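Local coordinates for sporozoite surface protein 2 (Plasmodium vivax, PDB 4HQO) that probably acts as the adhesive receptor through which Plasmodium sporozoites glide, this piece comprising its metal-binding von Willebrand factor A and thrombospondin repeat domains, at residues L21-D26 / N45-S50; N63-Y68 / V129-D134; E71-G76 / L87-E92. The protein carries 4 engineered substitutions. One frame throughout, in Å; residues are numbered along the deposited sequence.

Contact 1 (L21-D26 / N45-S50); sequences LYLLVD and NGLINS
Leu23 on the strand meets helix 33-49 with both of its methyl branches, one for each helix residue it touches. Its CD1 lies 4.2 Å from CD2 of Leu47, and its CD2 lies 4.0 Å from CD1 of Ile48. The CA–CB bond of Leu23 points toward the helix, and with CG anti to the backbone N (chi1 -178°) the two methyls reach Leu47 and Ile48. The approaches differ: Leu23 and Leu47 run past each other in opposing senses, whereas Ile48 comes in at a slant. The CA–CB bond of Ile48 does not aim at the strand; CG1, set anti to the carbonyl carbon (chi1 -75°), swings the terminal CD1 back to it. No hydrogen bond joins the segments; the contacts within 4.5 Å are all between methyl carbons, with the CA atoms of Leu23 and Ile48 9.7 Å apart. They pack helix 33-49 against strand 19-26 inside the beta-alpha-beta unit completed by strand 58-65, part of the doubly wound von Willebrand factor A fold. Around them, Ile130 and Met132 of strand 126-133 touch Leu23, while Leu87 of helix 83-96 touches Ile48. Within 45-50, the carbonyl O of Leu47 accepts a hydrogen bond from the backbone N of Ser50 at 3.0 Å; OG of Ser50 lies an unusually short 2.5 Å from this O of Leu47, a contact of doubtful strength.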
loop_
_atom_site.group_PDB
_atom_site.type_symbol
_atom_site.label_atom_id
_atom_site.label_comp_id
_atom_site.label_asym_id
_atom_site.label_seq_id
_atom_site.Cartn_x
_atom_site.Cartn_y
_atom_site.Cartn_z
ATOM N N LEU A 21 2.922 1.371 4.182
ATOM C CA LEU A 21 2.652 1.962 5.488
ATOM C C LEU A 21 3.467 3.238 5.655
ATOM O O LEU A 21 4.691 3.204 5.689
ATOM C CB LEU A 21 2.988 0.957 6.587
ATOM C CG LEU A 21 2.416 1.161 7.997
ATOM C CD1 LEU A 21 2.502 -0.153 8.771
ATOM C CD2 LEU A 21 3.164 2.232 8.747
ATOM N N TYR A 22 2.768 4.360 5.747
ATOM C CA TYR A 22 3.396 5.668 5.809
ATOM C C TYR A 22 3.385 6.111 7.261
ATOM O O TYR A 22 2.339 6.437 7.806
ATOM C CB TYR A 22 2.624 6.664 4.931
ATOM C CG TYR A 22 2.445 6.204 3.495
ATOM C CD1 TYR A 22 1.337 5.453 3.117
ATOM C CD2 TYR A 22 3.382 6.528 2.516
ATOM C CE1 TYR A 22 1.169 5.036 1.804
ATOM C CE2 TYR A 22 3.223 6.111 1.202
ATOM C CZ TYR A 22 2.113 5.364 0.851
ATOM O OH TYR A 22 1.950 4.936 -0.452
ATOM N N LEU A 23 4.547 6.076 7.898
ATOM C CA LEU A 23 4.658 6.430 9.306
ATOM C C LEU A 23 5.109 7.880 9.419
ATOM O O LEU A 23 6.249 8.213 9.072
ATOM C CB LEU A 23 5.646 5.496 10.005
ATOM C CG LEU A 23 5.900 5.641 11.506
ATOM C CD1 LEU A 23 4.597 5.736 12.279
ATOM C CD2 LEU A 23 6.724 4.454 12.001
ATOM N N LEU A 24 4.205 8.739 9.885
ATOM C CA LEU A 24 4.462 10.184 9.956
ATOM C C LEU A 24 4.657 10.557 11.421
ATOM O O LEU A 24 3.734 10.429 12.234
ATOM C CB LEU A 24 3.293 10.971 9.371
ATOM C CG LEU A 24 2.743 10.532 8.006
ATOM C CD1 LEU A 24 1.604 11.470 7.538
ATOM C CD2 LEU A 24 3.852 10.478 6.972
ATOM N N VAL A 25 5.867 10.987 11.761
ATOM C CA VAL A 25 6.233 11.183 13.161
ATOM C C VAL A 25 6.403 12.669 13.486
ATOM O O VAL A 25 7.192 13.373 12.850
ATOM C CB VAL A 25 7.521 10.400 13.533
ATOM C CG1 VAL A 25 7.855 10.591 15.007
ATOM C CG2 VAL A 25 7.359 8.909 13.211
ATOM N N ASP A 26 5.634 13.139 14.460
ATOM C CA ASP A 26 5.702 14.528 14.918
ATOM C C ASP A 26 6.982 14.726 15.743
ATOM O O ASP A 26 7.114 14.150 16.821
ATOM C CB ASP A 26 4.475 14.797 15.792
ATOM C CG ASP A 26 4.268 16.272 16.123
ATOM O OD1 ASP A 26 5.247 17.060 16.147
ATOM O OD2 ASP A 26 3.095 16.626 16.391
ATOM N N ASN A 45 9.636 1.804 18.459
ATOM C CA ASN A 45 10.304 0.526 18.531
ATOM C C ASN A 45 9.318 -0.633 18.564
ATOM O O ASN A 45 9.453 -1.576 17.794
ATOM C CB ASN A 45 11.230 0.465 19.747
ATOM C CG ASN A 45 12.588 1.064 19.466
ATOM O OD1 ASN A 45 13.057 1.043 18.332
ATOM N ND2 ASN A 45 13.233 1.597 20.500
ATOM N N GLY A 46 8.338 -0.556 19.466
ATOM C CA GLY A 46 7.353 -1.610 19.623
ATOM C C GLY A 46 6.460 -1.719 18.398
ATOM O O GLY A 46 6.096 -2.808 17.975
ATOM N N LEU A 47 6.113 -0.580 17.815
ATOM C CA LEU A 47 5.303 -0.571 16.612
ATOM C C LEU A 47 6.029 -1.277 15.475
ATOM O O LEU A 47 5.516 -2.234 14.897
ATOM C CB LEU A 47 4.987 0.866 16.214
ATOM C CG LEU A 47 4.022 1.144 15.073
ATOM C CD1 LEU A 47 2.713 0.422 15.312
ATOM C CD2 LEU A 47 3.794 2.644 14.993
ATOM N N ILE A 48 7.231 -0.802 15.170
ATOM C CA ILE A 48 7.993 -1.321 14.045
ATOM C C ILE A 48 8.419 -2.769 14.259
ATOM O O ILE A 48 8.430 -3.565 13.324
ATOM C CB ILE A 48 9.198 -0.414 13.727
ATOM C CG1 ILE A 48 8.701 0.853 13.030
ATOM C CG2 ILE A 48 10.223 -1.149 12.868
ATOM C CD1 ILE A 48 9.705 2.008 12.998
ATOM N N ASN A 49 8.735 -3.115 15.502
ATOM C CA ASN A 49 9.055 -4.489 15.849
ATOM C C ASN A 49 7.889 -5.437 15.619
ATOM O O ASN A 49 8.086 -6.637 15.500
ATOM C CB ASN A 49 9.513 -4.582 17.306
ATOM C CG ASN A 49 10.492 -5.698 17.528
ATOM O OD1 ASN A 49 11.484 -5.815 16.811
ATOM N ND2 ASN A 49 10.211 -6.546 18.511
ATOM N N SER A 50 6.675 -4.902 15.548
ATOM C CA SER A 50 5.493 -5.739 15.375
ATOM C C SER A 50 5.166 -5.924 13.899
ATOM O O SER A 50 4.302 -6.714 13.556
ATOM C CB SER A 50 4.282 -5.103 16.061
ATOM O OG SER A 50 3.789 -4.003 15.294
#

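Contact 2 (N63-Y68 / V129-D134); sequences NLFGSY and VILMTD. Engineered in segment 63-68: Ser67 (natural residue Asn).
Leu131 is the first residue of 129-134 to meet Phe65, and the two side chains cross at about a right angle. CD1 of Leu131 is 3.8 Å from CZ of Phe65 and 3.9 Å from its CE1, approaching the far end of the ring obliquely. CG of Leu131 is anti to the backbone N (chi1 176°), which brings CD1 to the ring although the CA–CB bond points elsewhere. At Met132 it is the backbone that takes part: its carbonyl O lies 4.2 Å from CZ of Phe65, also oblique to the ring, while the thioether leads off toward helix 33-49. Thr133 follows at the ring edge, with CB near the ring plane and 4.4 Å from CZ of Phe65; its OG1 is turned to a hydrogen bond with Asp26. The ring thus spans strand 19-26, which lies between strands 58-65 and 126-133 in the sheet; the axes of strand parts 63-65 and 129-133 approach to 9.6 Å and run 31° from parallel. Met105 and Ala108 of helix 105-117 also touch Phe65. With no hydrogen bond between the segments, cohesion here is mainly apolar, consistent with an apolar ring packed beside Thr103, a ligand of the magnesium ion.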
loop_
_atom_site.group_PDB
_atom_site.type_symbol
_atom_site.label_atom_id
_atom_site.label_comp_id
_atom_site.label_asym_id
_atom_site.label_seq_id
_atom_site.Cartn_x
_atom_site.Cartn_y
_atom_site.Cartn_z
ATOM N N ASN A 63 8.456 9.542 7.722
ATOM C CA ASN A 63 8.690 10.974 7.624
ATOM C C ASN A 63 8.683 11.589 9.009
ATOM O O ASN A 63 7.817 11.281 9.843
ATOM C CB ASN A 63 7.594 11.647 6.778
ATOM C CG ASN A 63 7.986 13.032 6.309
ATOM O OD1 ASN A 63 8.043 13.979 7.101
ATOM N ND2 ASN A 63 8.257 13.161 5.015
ATOM N N LEU A 64 9.632 12.483 9.239
ATOM C CA LEU A 64 9.707 13.226 10.484
ATOM C C LEU A 64 9.275 14.667 10.214
ATOM O O LEU A 64 9.890 15.364 9.399
ATOM C CB LEU A 64 11.145 13.219 10.996
ATOM C CG LEU A 64 11.401 13.946 12.322
ATOM C CD1 LEU A 64 10.748 13.191 13.466
ATOM C CD2 LEU A 64 12.887 14.065 12.559
ATOM N N PHE A 65 8.227 15.133 10.881
ATOM C CA PHE A 65 7.803 16.509 10.636
ATOM C C PHE A 65 7.898 17.414 11.863
ATOM O O PHE A 65 7.615 17.013 12.988
ATOM C CB PHE A 65 6.413 16.574 9.997
ATOM C CG PHE A 65 5.302 16.027 10.858
ATOM C CD1 PHE A 65 4.987 14.670 10.838
ATOM C CD2 PHE A 65 4.544 16.879 11.654
ATOM C CE1 PHE A 65 3.946 14.168 11.615
ATOM C CE2 PHE A 65 3.494 16.388 12.435
ATOM C CZ PHE A 65 3.194 15.028 12.412
ATOM N N GLY A 66 8.329 18.642 11.620
ATOM C CA GLY A 66 8.528 19.620 12.666
ATOM C C GLY A 66 8.458 20.955 11.978
ATOM O O GLY A 66 7.487 21.213 11.276
ATOM N N SER A 67 9.480 21.792 12.157
ATOM C CA SER A 67 9.558 23.063 11.434
ATOM C C SER A 67 9.633 22.791 9.944
ATOM O O SER A 67 9.138 23.566 9.125
ATOM C CB SER A 67 10.796 23.867 11.863
ATOM O OG SER A 67 10.575 24.522 13.098
ATOM N N TYR A 68 10.286 21.686 9.608
ATOM C CA TYR A 68 10.462 21.262 8.228
ATOM C C TYR A 68 9.948 19.823 8.159
ATOM O O TYR A 68 9.410 19.320 9.144
ATOM C CB TYR A 68 11.949 21.335 7.871
ATOM C CG TYR A 68 12.226 21.557 6.404
ATOM C CD1 TYR A 68 11.615 22.604 5.711
ATOM C CD2 TYR A 68 13.110 20.733 5.712
ATOM C CE1 TYR A 68 11.878 22.816 4.369
ATOM C CE2 TYR A 68 13.377 20.927 4.365
ATOM C CZ TYR A 68 12.756 21.970 3.697
ATOM O OH TYR A 68 13.025 22.171 2.361
ATOM N N VAL A 129 -1.794 5.051 6.597
ATOM C CA VAL A 129 -1.021 6.108 7.236
ATOM C C VAL A 129 -1.117 5.981 8.743
ATOM O O VAL A 129 -2.214 5.913 9.301
ATOM C CB VAL A 129 -1.498 7.514 6.844
ATOM C CG1 VAL A 129 -0.701 8.562 7.620
ATOM C CG2 VAL A 129 -1.349 7.734 5.341
ATOM N N ILE A 130 0.031 5.941 9.407
ATOM C CA ILE A 130 0.028 6.046 10.858
ATOM C C ILE A 130 0.571 7.419 11.233
ATOM O O ILE A 130 1.725 7.737 10.956
ATOM C CB ILE A 130 0.855 4.927 11.512
ATOM C CG1 ILE A 130 0.242 3.563 11.184
ATOM C CG2 ILE A 130 0.927 5.125 13.019
ATOM C CD1 ILE A 130 0.964 2.409 11.846
ATOM N N LEU A 131 -0.285 8.242 11.831
ATOM C CA LEU A 131 0.082 9.607 12.193
ATOM C C LEU A 131 0.315 9.700 13.699
ATOM O O LEU A 131 -0.620 9.548 14.485
ATOM C CB LEU A 131 -1.019 10.583 11.751
ATOM C CG LEU A 131 -0.847 12.058 12.124
ATOM C CD1 LEU A 131 0.349 12.681 11.405
ATOM C CD2 LEU A 131 -2.144 12.826 11.818
ATOM N N MET A 132 1.566 9.932 14.099
ATOM C CA MET A 132 1.901 10.052 15.517
ATOM C C MET A 132 2.080 11.516 15.873
ATOM O O MET A 132 3.027 12.145 15.405
ATOM C CB MET A 132 3.196 9.300 15.840
ATOM C CG MET A 132 3.092 7.805 15.730
ATOM S SD MET A 132 4.680 6.993 15.986
ATOM C CE MET A 132 5.170 7.679 17.536
ATOM N N THR A 133 1.195 12.051 16.712
ATOM C CA THR A 133 1.209 13.485 16.993
ATOM C C THR A 133 0.521 13.835 18.320
ATOM O O THR A 133 -0.240 13.031 18.858
ATOM C CB THR A 133 0.545 14.263 15.829
ATOM O OG1 THR A 133 0.661 15.678 16.041
ATOM C CG2 THR A 133 -0.934 13.875 15.704
ATOM N N ASP A 134 0.813 15.025 18.850
ATOM C CA ASP A 134 0.044 15.586 19.964
ATOM C C ASP A 134 -1.172 16.372 19.459
ATOM O O ASP A 134 -1.969 16.878 20.242
ATOM C CB ASP A 134 0.913 16.479 20.863
ATOM C CG ASP A 134 1.428 17.725 20.153
ATOM O OD1 ASP A 134 1.099 17.952 18.961
ATOM O OD2 ASP A 134 2.168 18.490 20.805
#

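Contact 3 (E71-G76 / L87-E92). With NA (sodium ion), chain G.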
loop_
_atom_site.group_PDB
_atom_site.type_symbol
_atom_site.label_atom_id
_atom_site.label_comp_id
_atom_site.label_asym_id
_atom_site.label_seq_id
_atom_site.Cartn_x
_atom_site.Cartn_y
_atom_site.Cartn_z
ATOM N N GLU A 71 12.108 13.230 4.982
ATOM C CA GLU A 71 11.807 11.896 4.499
ATOM C C GLU A 71 12.959 10.984 4.905
ATOM O O GLU A 71 14.068 11.109 4.388
ATOM C CB GLU A 71 11.674 11.963 2.985
ATOM C CG GLU A 71 11.546 10.654 2.236
ATOM C CD GLU A 71 11.385 10.921 0.734
ATOM O OE1 GLU A 71 10.387 11.561 0.345
ATOM O OE2 GLU A 71 12.285 10.562 -0.052
ATOM N N LEU A 72 12.689 10.083 5.845
ATOM C CA LEU A 72 13.723 9.256 6.462
ATOM C C LEU A 72 13.857 7.907 5.768
ATOM O O LEU A 72 14.962 7.397 5.595
ATOM C CB LEU A 72 13.404 9.038 7.936
ATOM C CG LEU A 72 13.385 10.280 8.832
ATOM C CD1 LEU A 72 13.063 9.867 10.265
ATOM C CD2 LEU A 72 14.728 11.002 8.782
ATOM N N ILE A 73 12.726 7.326 5.377
ATOM C CA ILE A 73 12.723 6.015 4.738
ATOM C C ILE A 73 11.793 6.054 3.535
ATOM O O ILE A 73 10.621 6.409 3.683
ATOM C CB ILE A 73 12.254 4.911 5.732
ATOM C CG1 ILE A 73 13.169 4.865 6.966
ATOM C CG2 ILE A 73 12.176 3.548 5.045
ATOM C CD1 ILE A 73 12.771 3.817 7.992
ATOM N N ARG A 74 12.316 5.719 2.350
ATOM C CA ARG A 74 11.493 5.627 1.129
ATOM C C ARG A 74 10.954 4.225 0.898
ATOM O O ARG A 74 11.661 3.243 1.139
ATOM C CB ARG A 74 12.282 6.064 -0.117
ATOM C CG ARG A 74 12.530 7.572 -0.176
ATOM C CD ARG A 74 13.189 8.028 -1.483
ATOM N NE ARG A 74 12.391 7.723 -2.669
ATOM C CZ ARG A 74 11.224 8.296 -2.976
ATOM N NH1 ARG A 74 10.587 7.936 -4.085
ATOM N NH2 ARG A 74 10.681 9.216 -2.180
ATOM N N LEU A 75 9.723 4.138 0.397
ATOM C CA LEU A 75 9.090 2.857 0.062
ATOM C C LEU A 75 9.969 1.973 -0.794
ATOM O O LEU A 75 10.477 2.408 -1.829
ATOM C CB LEU A 75 7.772 3.068 -0.699
ATOM C CG LEU A 75 6.504 3.490 0.029
ATOM C CD1 LEU A 75 5.329 3.616 -0.982
ATOM C CD2 LEU A 75 6.172 2.505 1.129
ATOM N N GLY A 76 10.138 0.725 -0.364
ATOM C CA GLY A 76 10.860 -0.257 -1.154
ATOM C C GLY A 76 12.352 -0.352 -0.886
ATOM O O GLY A 76 12.995 -1.315 -1.304
ATOM N N LEU A 87 14.638 -0.305 12.377
ATOM C CA LEU A 87 14.916 -0.102 13.791
ATOM C C LEU A 87 16.188 0.714 14.015
ATOM O O LEU A 87 16.239 1.512 14.942
ATOM C CB LEU A 87 14.976 -1.439 14.553
ATOM C CG LEU A 87 13.589 -2.094 14.721
ATOM C CD1 LEU A 87 13.697 -3.495 15.273
ATOM C CD2 LEU A 87 12.668 -1.230 15.603
ATOM N N SER A 88 17.206 0.523 13.172
ATOM C CA SER A 88 18.427 1.337 13.276
ATOM C C SER A 88 18.110 2.811 13.041
ATOM O O SER A 88 18.729 3.683 13.641
ATOM C CB SER A 88 19.512 0.887 12.291
ATOM O OG SER A 88 19.903 -0.450 12.533
ATOM N N LYS A 89 17.139 3.088 12.173
ATOM C CA LYS A 89 16.757 4.476 11.915
ATOM C C LYS A 89 16.147 5.078 13.180
ATOM O O LYS A 89 16.429 6.217 13.535
ATOM C CB LYS A 89 15.806 4.581 10.715
ATOM C CG LYS A 89 15.342 6.018 10.384
ATOM C CD LYS A 89 16.525 6.940 10.135
ATOM C CE LYS A 89 17.347 6.487 8.946
ATOM N NZ LYS A 89 18.556 7.326 8.768
ATOM N N VAL A 90 15.323 4.297 13.870
ATOM C CA VAL A 90 14.759 4.728 15.143
ATOM C C VAL A 90 15.875 5.018 16.154
ATOM O O VAL A 90 15.828 6.012 16.883
ATOM C CB VAL A 90 13.816 3.659 15.727
ATOM C CG1 VAL A 90 13.282 4.096 17.100
ATOM C CG2 VAL A 90 12.669 3.365 14.753
ATOM N N THR A 91 16.881 4.149 16.186
ATOM C CA THR A 91 18.007 4.306 17.112
ATOM C C THR A 91 18.754 5.612 16.852
ATOM O O THR A 91 19.146 6.319 17.781
ATOM C CB THR A 91 18.978 3.127 17.037
ATOM O OG1 THR A 91 18.323 1.950 17.519
ATOM C CG2 THR A 91 20.247 3.396 17.900
ATOM N N GLU A 92 18.921 5.924 15.576
ATOM C CA GLU A 92 19.522 7.168 15.134
ATOM C C GLU A 92 18.699 8.359 15.617
ATOM O O GLU A 92 19.247 9.388 16.004
ATOM C CB GLU A 92 19.583 7.163 13.611
ATOM C CG GLU A 92 20.803 7.809 13.015
ATOM C CD GLU A 92 20.825 7.693 11.505
ATOM O OE1 GLU A 92 20.471 6.608 10.984
ATOM O OE2 GLU A 92 21.185 8.689 10.844
HETATM NA NA NA G . 8.451 11.895 1.307
HETATM O O HOH W 1 17.454 8.640 6.336
#
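Lys89 has the most surface buried here, and its aliphatic part lies over Leu72 and Ile73 at the end of the edge strand. CG of Lys89 is 4.3 Å from CB of Leu72, and CD1 of Ile73 sits 4.1 Å from both CB and CG of Lys89, the isoleucine and lysine chains lying alongside one another but heading contrary ways. Bends at chi2 and chi3 (57° and 62°) fold the lysine chain, and its NZ reaches a water at 3.0 Å. That water donates to the carbonyl O of Leu72 at 2.9 Å, making an indirect polar bridge between helix and strand. Leu72 and Ile73 both face Met62 on strand 58-65 in a classic beta bulge, at which two successive residues share one partner; the CA–CB bonds of both point toward helix 83-96 of the von Willebrand factor A domain. The lysine charge has a second partner, Glu92, whose OE1 meets NZ at 3.0 Å in a salt bridge from above the carboxylate plane. Next to Leu72 on the strand, Glu71 binds a sodium ion through OE1 at 2.2 Å, a site shared with Tyr61. OE2 of Glu71 accepts a hydrogen bond from NH2 of Arg74 at 3.0 Å in another salt bridge, the N-H...O angle being 160°.

Overall arrangement
All three contacts lie in the von Willebrand factor A domain, around one mixed sheet. Contacts 1 and 2 have centres about 11 Å apart, contacts 1 and 3 about 10 Å, and contacts 2 and 3 about 14 Å. Across the sheet the strands run 69-73, 58-65, 19-26 and 126-133, so contact 3 lies at the edge strand, 69-73. Along the chain contact 1 closes first; contact 3 is nested in the loop closed by contact 2. Leu87 and Val90 of contact 3 pack on Asn45 of contact 1, joining two helices. The CA–CB bonds of Leu23 and Phe65 point in roughly opposing directions, so contacts 1 and 2 pack opposite faces of the sheet, beside helices 33-49 and 105-117 respectively.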